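Local coordinates for beta-phenylalanine aminotransferase (Variovorax paradoxus, PDB 4AO9), which probably catalyses PLP-dependent transfer of the amino group of beta-phenylalanine, as a class III aminotransferase, at residues T153-M158 / L282-K287; R147-G152 / L315-T320. All coordinates share one frame; numbering follows the deposited sequence. Where two conformers were deposited one is given.

Contact 1 of 2, residues T153-M158 / L282-K287. With PLP (pyridoxal-5'-phosphate), chain C.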
loop_
_atom_site.group_PDB
_atom_site.type_symbol
_atom_site.label_atom_id
_atom_site.label_comp_id
_atom_site.label_asym_id
_atom_site.label_seq_id
_atom_site.Cartn_x
_atom_site.Cartn_y
_atom_site.Cartn_z
ATOM N N THR A 153 -6.286 1.627 2.264
ATOM C CA THR A 153 -6.161 0.807 3.468
ATOM C C THR A 153 -5.101 1.369 4.413
ATOM O O THR A 153 -5.343 1.537 5.615
ATOM C CB THR A 153 -5.819 -0.638 3.090
ATOM O OG1 THR A 153 -6.871 -1.186 2.283
ATOM C CG2 THR A 153 -5.612 -1.512 4.328
ATOM N N GLU A 154 -3.933 1.706 3.872
ATOM C CA GLU A 154 -2.889 2.311 4.696
ATOM C C GLU A 154 -3.326 3.664 5.247
ATOM O O GLU A 154 -3.016 3.984 6.395
ATOM C CB GLU A 154 -1.584 2.472 3.907
ATOM C CG GLU A 154 -0.777 1.177 3.700
ATOM C CD GLU A 154 0.541 1.429 3.002
ATOM O OE1 GLU A 154 0.817 2.578 2.589
ATOM O OE2 GLU A 154 1.317 0.458 2.891
ATOM N N ALA A 155 -4.033 4.462 4.443
ATOM C CA ALA A 155 -4.478 5.780 4.917
ATOM C C ALA A 155 -5.395 5.624 6.132
ATOM O O ALA A 155 -5.243 6.325 7.153
ATOM C CB ALA A 155 -5.175 6.535 3.813
ATOM N N ASN A 156 -6.335 4.695 6.037
ATOM C CA ASN A 156 -7.236 4.448 7.174
ATOM C C ASN A 156 -6.505 3.872 8.383
ATOM O O ASN A 156 -6.779 4.274 9.523
ATOM C CB ASN A 156 -8.401 3.564 6.749
ATOM C CG ASN A 156 -9.452 4.335 5.994
ATOM O OD1 ASN A 156 -9.786 5.472 6.358
ATOM N ND2 ASN A 156 -9.990 3.729 4.940
ATOM N N LEU A 157 -5.561 2.958 8.157
ATOM C CA LEU A 157 -4.756 2.437 9.270
ATOM C C LEU A 157 -4.023 3.567 9.988
ATOM O O LEU A 157 -3.987 3.612 11.231
ATOM C CB LEU A 157 -3.754 1.382 8.786
ATOM C CG LEU A 157 -4.367 0.015 8.477
ATOM C CD1 LEU A 157 -3.367 -0.862 7.728
ATOM C CD2 LEU A 157 -4.860 -0.691 9.759
ATOM N N MET A 158 -3.445 4.484 9.217
ATOM C CA MET A 158 -2.710 5.576 9.816
ATOM C C MET A 158 -3.602 6.569 10.515
ATOM O O MET A 158 -3.227 7.087 11.566
ATOM C CB MET A 158 -1.819 6.280 8.794
ATOM C CG MET A 158 -0.731 5.400 8.200
ATOM S SD MET A 158 0.244 4.426 9.376
ATOM C CE MET A 158 0.890 5.684 10.477
ATOM N N LEU A 282 -10.279 14.210 10.921
ATOM C CA LEU A 282 -9.396 13.678 9.877
ATOM C C LEU A 282 -10.252 13.210 8.716
ATOM O O LEU A 282 -11.448 12.909 8.892
ATOM C CB LEU A 282 -8.541 12.502 10.378
ATOM C CG LEU A 282 -7.577 12.782 11.536
ATOM C CD1 LEU A 282 -7.003 11.466 12.051
ATOM C CD2 LEU A 282 -6.448 13.717 11.121
ATOM N N THR A 283 -9.624 13.128 7.545
ATOM C CA THR A 283 -10.244 12.630 6.335
ATOM C C THR A 283 -9.230 11.733 5.644
ATOM O O THR A 283 -8.044 12.073 5.569
ATOM C CB THR A 283 -10.591 13.793 5.400
ATOM O OG1 THR A 283 -11.554 14.635 6.055
ATOM C CG2 THR A 283 -11.181 13.285 4.077
ATOM N N THR A 284 -9.705 10.606 5.122
ATOM C CA THR A 284 -8.851 9.760 4.292
ATOM C C THR A 284 -9.302 9.823 2.835
ATOM O O THR A 284 -10.491 10.016 2.534
ATOM C CB THR A 284 -8.802 8.322 4.803
ATOM O OG1 THR A 284 -10.135 7.794 4.861
ATOM C CG2 THR A 284 -8.166 8.284 6.207
ATOM N N LEU A 285 -8.316 9.701 1.945
ATOM C CA LEU A 285 -8.500 9.798 0.501
ATOM C C LEU A 285 -7.759 8.663 -0.186
ATOM O O LEU A 285 -6.841 8.068 0.378
ATOM C CB LEU A 285 -7.921 11.124 -0.001
ATOM C CG LEU A 285 -8.528 12.410 0.540
ATOM C CD1 LEU A 285 -7.657 13.588 0.092
ATOM C CD2 LEU A 285 -9.960 12.591 0.057
ATOM N N GLY A 286 -8.164 8.371 -1.418
ATOM C CA GLY A 286 -7.506 7.336 -2.192
ATOM C C GLY A 286 -8.055 7.263 -3.592
ATOM O O GLY A 286 -8.574 8.247 -4.141
ATOM N N LYS A 287 -7.928 6.069 -4.160
ATOM C CA LYS A 287 -8.419 5.747 -5.518
ATOM C C LYS A 287 -7.967 6.829 -6.551
ATOM O O LYS A 287 -6.767 6.957 -6.808
ATOM C CB LYS A 287 -9.909 5.364 -5.469
ATOM C CG LYS A 287 -9.960 3.952 -4.810
ATOM C CD LYS A 287 -11.292 3.256 -5.038
ATOM C CE LYS A 287 -11.393 1.862 -4.401
ATOM N NZ LYS A 287 -12.079 1.948 -3.089
HETATM N N1 PLP C . -12.202 2.935 1.892
HETATM C C2 PLP C . -13.116 3.037 0.928
HETATM C C2A PLP C . -14.419 3.762 1.275
HETATM C C3 PLP C . -12.866 2.511 -0.342
HETATM O O3 PLP C . -13.739 2.634 -1.221
HETATM C C4 PLP C . -11.659 1.858 -0.640
HETATM C C4A PLP C . -11.322 1.280 -2.029
HETATM C C5 PLP C . -10.742 1.749 0.430
HETATM C C6 PLP C . -11.048 2.298 1.675
HETATM C C5A PLP C . -9.388 1.036 0.253
HETATM O O4P PLP C . -8.500 1.604 -0.616
HETATM P P PLP C . -7.361 0.648 -1.235
HETATM O O1P PLP C . -8.093 -0.435 -2.115
HETATM O O2P PLP C . -6.589 -0.052 -0.063
HETATM O O3P PLP C . -6.451 1.557 -1.992
#
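Thr-284 meets Asn-156 and Ala-155 in the tight part of this contact. Its hydroxyl OG1 gives a hydrogen bond to Asn-156 OD1 at 2.8 Å. The donor lies 34° off the carbonyl plane, and the two side chains cross at about a right angle. OG1 stands between the backbone N and the carbonyl carbon of Thr-284 (chi1 57°), which leaves CG2 to pack against Ala-155 O at 3.6 Å. Beside it, the CB atoms of Ala-155 and Thr-284 are 4.2 Å apart. The other end of the Asn-156 amide is used too: ND2 donates to His-180 O and to Asp-260 OD2. Bonds at both ends fix the flip of the amide. Helix 152-167 here packs on strand 282-286 of the seven-stranded mixed sheet, consistent with the large domain of fold type I PLP enzymes. The short axes run antiparallel at 166°.

At the Lys-287 end the two segments no longer touch directly, and the cofactor joins them. Lys-287 NZ is covalently bound to C4A of PLP, as expected of an internal aldimine, and makes a weak hydrogen bond to O3. On the helix side, Thr-153 grips the phosphate oxygen O2P twice, with N at 2.9 Å and OG1 at 2.6 Å. Asn-156 ND2 lies 3.7 Å from ring atom C6 of PLP.

Contact 2 of 2, residues R147-G152 / L315-T320. With PLP (pyridoxal-5'-phosphate), chain C; PLP (pyridoxal-5'-phosphate), chain D.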
loop_
_atom_site.group_PDB
_atom_site.type_symbol
_atom_site.label_atom_id
_atom_site.label_comp_id
_atom_site.label_asym_id
_atom_site.label_seq_id
_atom_site.Cartn_x
_atom_site.Cartn_y
_atom_site.Cartn_z
ATOM N N ARG A 147 -0.410 13.407 4.944
ATOM C CA ARG A 147 0.697 12.565 4.493
ATOM C C ARG A 147 0.164 11.576 3.462
ATOM O O ARG A 147 -1.007 11.193 3.512
ATOM C CB ARG A 147 1.343 11.828 5.664
ATOM C CG ARG A 147 2.077 12.761 6.626
ATOM C CD ARG A 147 2.568 12.020 7.831
ATOM N NE ARG A 147 3.728 11.164 7.570
ATOM C CZ ARG A 147 5.003 11.503 7.742
ATOM N NH1 ARG A 147 5.359 12.732 8.126
ATOM N NH2 ARG A 147 5.939 10.587 7.519
ATOM N N PHE A 148 1.021 11.171 2.532
ATOM C CA PHE A 148 0.664 10.193 1.509
ATOM C C PHE A 148 0.977 8.775 1.955
ATOM O O PHE A 148 1.924 8.530 2.720
ATOM C CB PHE A 148 1.436 10.471 0.220
ATOM C CG PHE A 148 1.115 11.797 -0.395
ATOM C CD1 PHE A 148 -0.150 12.045 -0.919
ATOM C CD2 PHE A 148 2.088 12.778 -0.487
ATOM C CE1 PHE A 148 -0.447 13.275 -1.512
ATOM C CE2 PHE A 148 1.800 14.017 -1.076
ATOM C CZ PHE A 148 0.536 14.266 -1.576
ATOM N N THR A 149 0.159 7.852 1.468
ATOM C CA THR A 149 0.346 6.434 1.688
ATOM C C THR A 149 0.273 5.719 0.340
ATOM O O THR A 149 0.081 6.355 -0.708
ATOM C CB THR A 149 -0.735 5.868 2.633
ATOM O OG1 THR A 149 -2.019 6.044 2.017
ATOM C CG2 THR A 149 -0.730 6.582 3.975
ATOM N N ASN A 150 0.372 4.395 0.368
ATOM C CA ASN A 150 0.342 3.618 -0.867
ATOM C C ASN A 150 -0.998 3.005 -1.215
ATOM O O ASN A 150 -1.134 2.315 -2.230
ATOM C CB ASN A 150 1.416 2.535 -0.790
ATOM C CG ASN A 150 2.761 3.121 -0.495
ATOM O OD1 ASN A 150 3.326 3.814 -1.346
ATOM N ND2 ASN A 150 3.234 2.968 0.739
ATOM N N SER A 151 -1.996 3.244 -0.367
ATOM C CA SER A 151 -3.332 2.680 -0.544
ATOM C C SER A 151 -4.291 3.372 0.416
ATOM O O SER A 151 -3.876 3.998 1.404
ATOM C CB SER A 151 -3.337 1.173 -0.250
ATOM O OG SER A 151 -3.045 0.940 1.126
ATOM N N GLY A 152 -5.577 3.246 0.108
ATOM C CA GLY A 152 -6.639 3.694 1.015
ATOM C C GLY A 152 -6.602 2.924 2.326
ATOM O O GLY A 152 -6.837 3.504 3.394
ATOM N N LEU A 315 5.446 10.103 16.676
ATOM C CA LEU A 315 5.094 8.990 15.790
ATOM C C LEU A 315 5.868 9.010 14.500
ATOM O O LEU A 315 6.013 10.056 13.866
ATOM C CB LEU A 315 3.597 8.977 15.464
ATOM C CG LEU A 315 2.606 8.947 16.635
ATOM C CD1 LEU A 315 1.222 8.794 16.087
ATOM C CD2 LEU A 315 2.922 7.825 17.654
ATOM N N ALA A 316 6.375 7.845 14.128
ATOM C CA ALA A 316 6.927 7.650 12.804
ATOM C C ALA A 316 5.796 7.231 11.869
ATOM O O ALA A 316 4.838 6.546 12.279
ATOM C CB ALA A 316 8.013 6.566 12.852
ATOM N N HIS A 317 5.886 7.667 10.619
ATOM C CA HIS A 317 5.093 7.087 9.550
ATOM C C HIS A 317 6.005 6.772 8.368
ATOM O O HIS A 317 6.395 7.654 7.601
ATOM C CB HIS A 317 3.922 7.985 9.148
ATOM C CG HIS A 317 3.293 7.582 7.855
ATOM N ND1 HIS A 317 3.010 8.487 6.856
ATOM C CD2 HIS A 317 2.921 6.367 7.381
ATOM C CE1 HIS A 317 2.470 7.853 5.829
ATOM N NE2 HIS A 317 2.423 6.560 6.116
ATOM N N SER A 318 6.346 5.496 8.244
ATOM C CA SER A 318 7.256 5.034 7.213
ATOM C C SER A 318 6.503 4.503 5.987
ATOM O O SER A 318 5.256 4.492 5.938
ATOM C CB SER A 318 8.189 3.973 7.808
ATOM O OG SER A 318 7.427 2.900 8.351
ATOM N N GLY A 319 7.243 4.118 4.947
ATOM C CA GLY A 319 6.628 3.538 3.747
ATOM C C GLY A 319 7.325 3.916 2.448
ATOM O O GLY A 319 7.336 5.077 2.057
ATOM N N THR A 320 7.851 2.917 1.753
ATOM C CA THR A 320 8.806 3.107 0.671
ATOM C C THR A 320 8.291 3.967 -0.481
ATOM O O THR A 320 8.991 4.880 -0.938
ATOM C CB THR A 320 9.293 1.749 0.168
ATOM O OG1 THR A 320 9.855 1.043 1.274
ATOM C CG2 THR A 320 10.375 1.915 -0.898
HETATM N N1 PLP C . -12.202 2.935 1.892
HETATM C C2 PLP C . -13.116 3.037 0.928
HETATM C C2A PLP C . -14.419 3.762 1.275
HETATM C C3 PLP C . -12.866 2.511 -0.342
HETATM O O3 PLP C . -13.739 2.634 -1.221
HETATM C C4 PLP C . -11.659 1.858 -0.640
HETATM C C4A PLP C . -11.322 1.280 -2.029
HETATM C C5 PLP C . -10.742 1.749 0.430
HETATM C C6 PLP C . -11.048 2.298 1.675
HETATM C C5A PLP C . -9.388 1.036 0.253
HETATM O O4P PLP C . -8.500 1.604 -0.616
HETATM P P PLP C . -7.361 0.648 -1.235
HETATM O O1P PLP C . -8.093 -0.435 -2.115
HETATM O O2P PLP C . -6.589 -0.052 -0.063
HETATM O O3P PLP C . -6.451 1.557 -1.992
HETATM N N1 PLP D . 9.861 -5.353 5.858
HETATM C C2 PLP D . 11.144 -5.056 5.617
HETATM C C2A PLP D . 12.181 -6.057 6.141
HETATM C C3 PLP D . 11.489 -3.915 4.894
HETATM O O3 PLP D . 12.687 -3.666 4.680
HETATM C C4 PLP D . 10.482 -3.047 4.431
HETATM C C4A PLP D . 10.762 -1.778 3.624
HETATM C C5 PLP D . 9.164 -3.389 4.742
HETATM C C6 PLP D . 8.873 -4.545 5.460
HETATM C C5A PLP D . 7.998 -2.479 4.321
HETATM O O4P PLP D . 7.725 -2.353 2.997
HETATM P P PLP D . 6.920 -1.011 2.559
HETATM O O1P PLP D . 6.692 -1.226 1.028
HETATM O O2P PLP D . 7.844 0.200 2.828
HETATM O O3P PLP D . 5.621 -0.958 3.308
#
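Arg-147 holds His-317 side-on through two hydrogen bonds. NE donates to ND1 at 2.9 Å, nearly straight at 170° and in the plane of both groups. NH2 donates to the backbone O of His-317 at 3.0 Å, on a lone pair. The bend at chi3 of Arg-147 (74°) helps bring both nitrogens to His-317. The guanidinium and ring planes are turned 68° apart. A leucine in place of Arg-147 offers no N-H, so His-317 ND1 and O would probably be left without these donors and the ring less firmly fixed in its rotation.

The ring of His-317 is also met at its edge: Phe-148 O lies 3.2 Å from CE1. Thr-149 CG2 lies 3.8 Å from His-317 NE2. Phe-298 adds an edge-to-face ring contact to His-317.

Strand 145-149 then runs into a phosphate-binding turn at the start of helix 152-167. Ser-151 is the N-cap, with OG bonded to Glu-154 N. Thr-149 OG1 braces the turn by donating to Ser-151 O at 2.8 Å.

The phosphate bonds go to two cofactors. Gly-152 N binds O3P of PLP in chain C at 2.8 Å. Thr-320 reaches the cofactor held by the second subunit, PLP in chain D. Its N and OG1 both donate to O2P, OG1 at 2.7 Å.

In the fold
The centres of contact 1 and contact 2 lie about 9 Å apart, on the same side of the chain's centre. In chain order come 147-152, 153-158, 282-287 and 315-320, so contact 2 encloses contact 1. Segments 147-152 and 153-158 adjoin directly, and strand 145-149 leads into helix 152-167. Strands 145-149 and 282-286 belong to one sheet, with strand 296-300 between them. The contacts touch where Thr-149 packs on Glu-154 and Ala-155, and where Met-158 meets His-317. Both involve PLP of chain C and the second subunit. Through 315-320 each subunit also completes the other's PLP site.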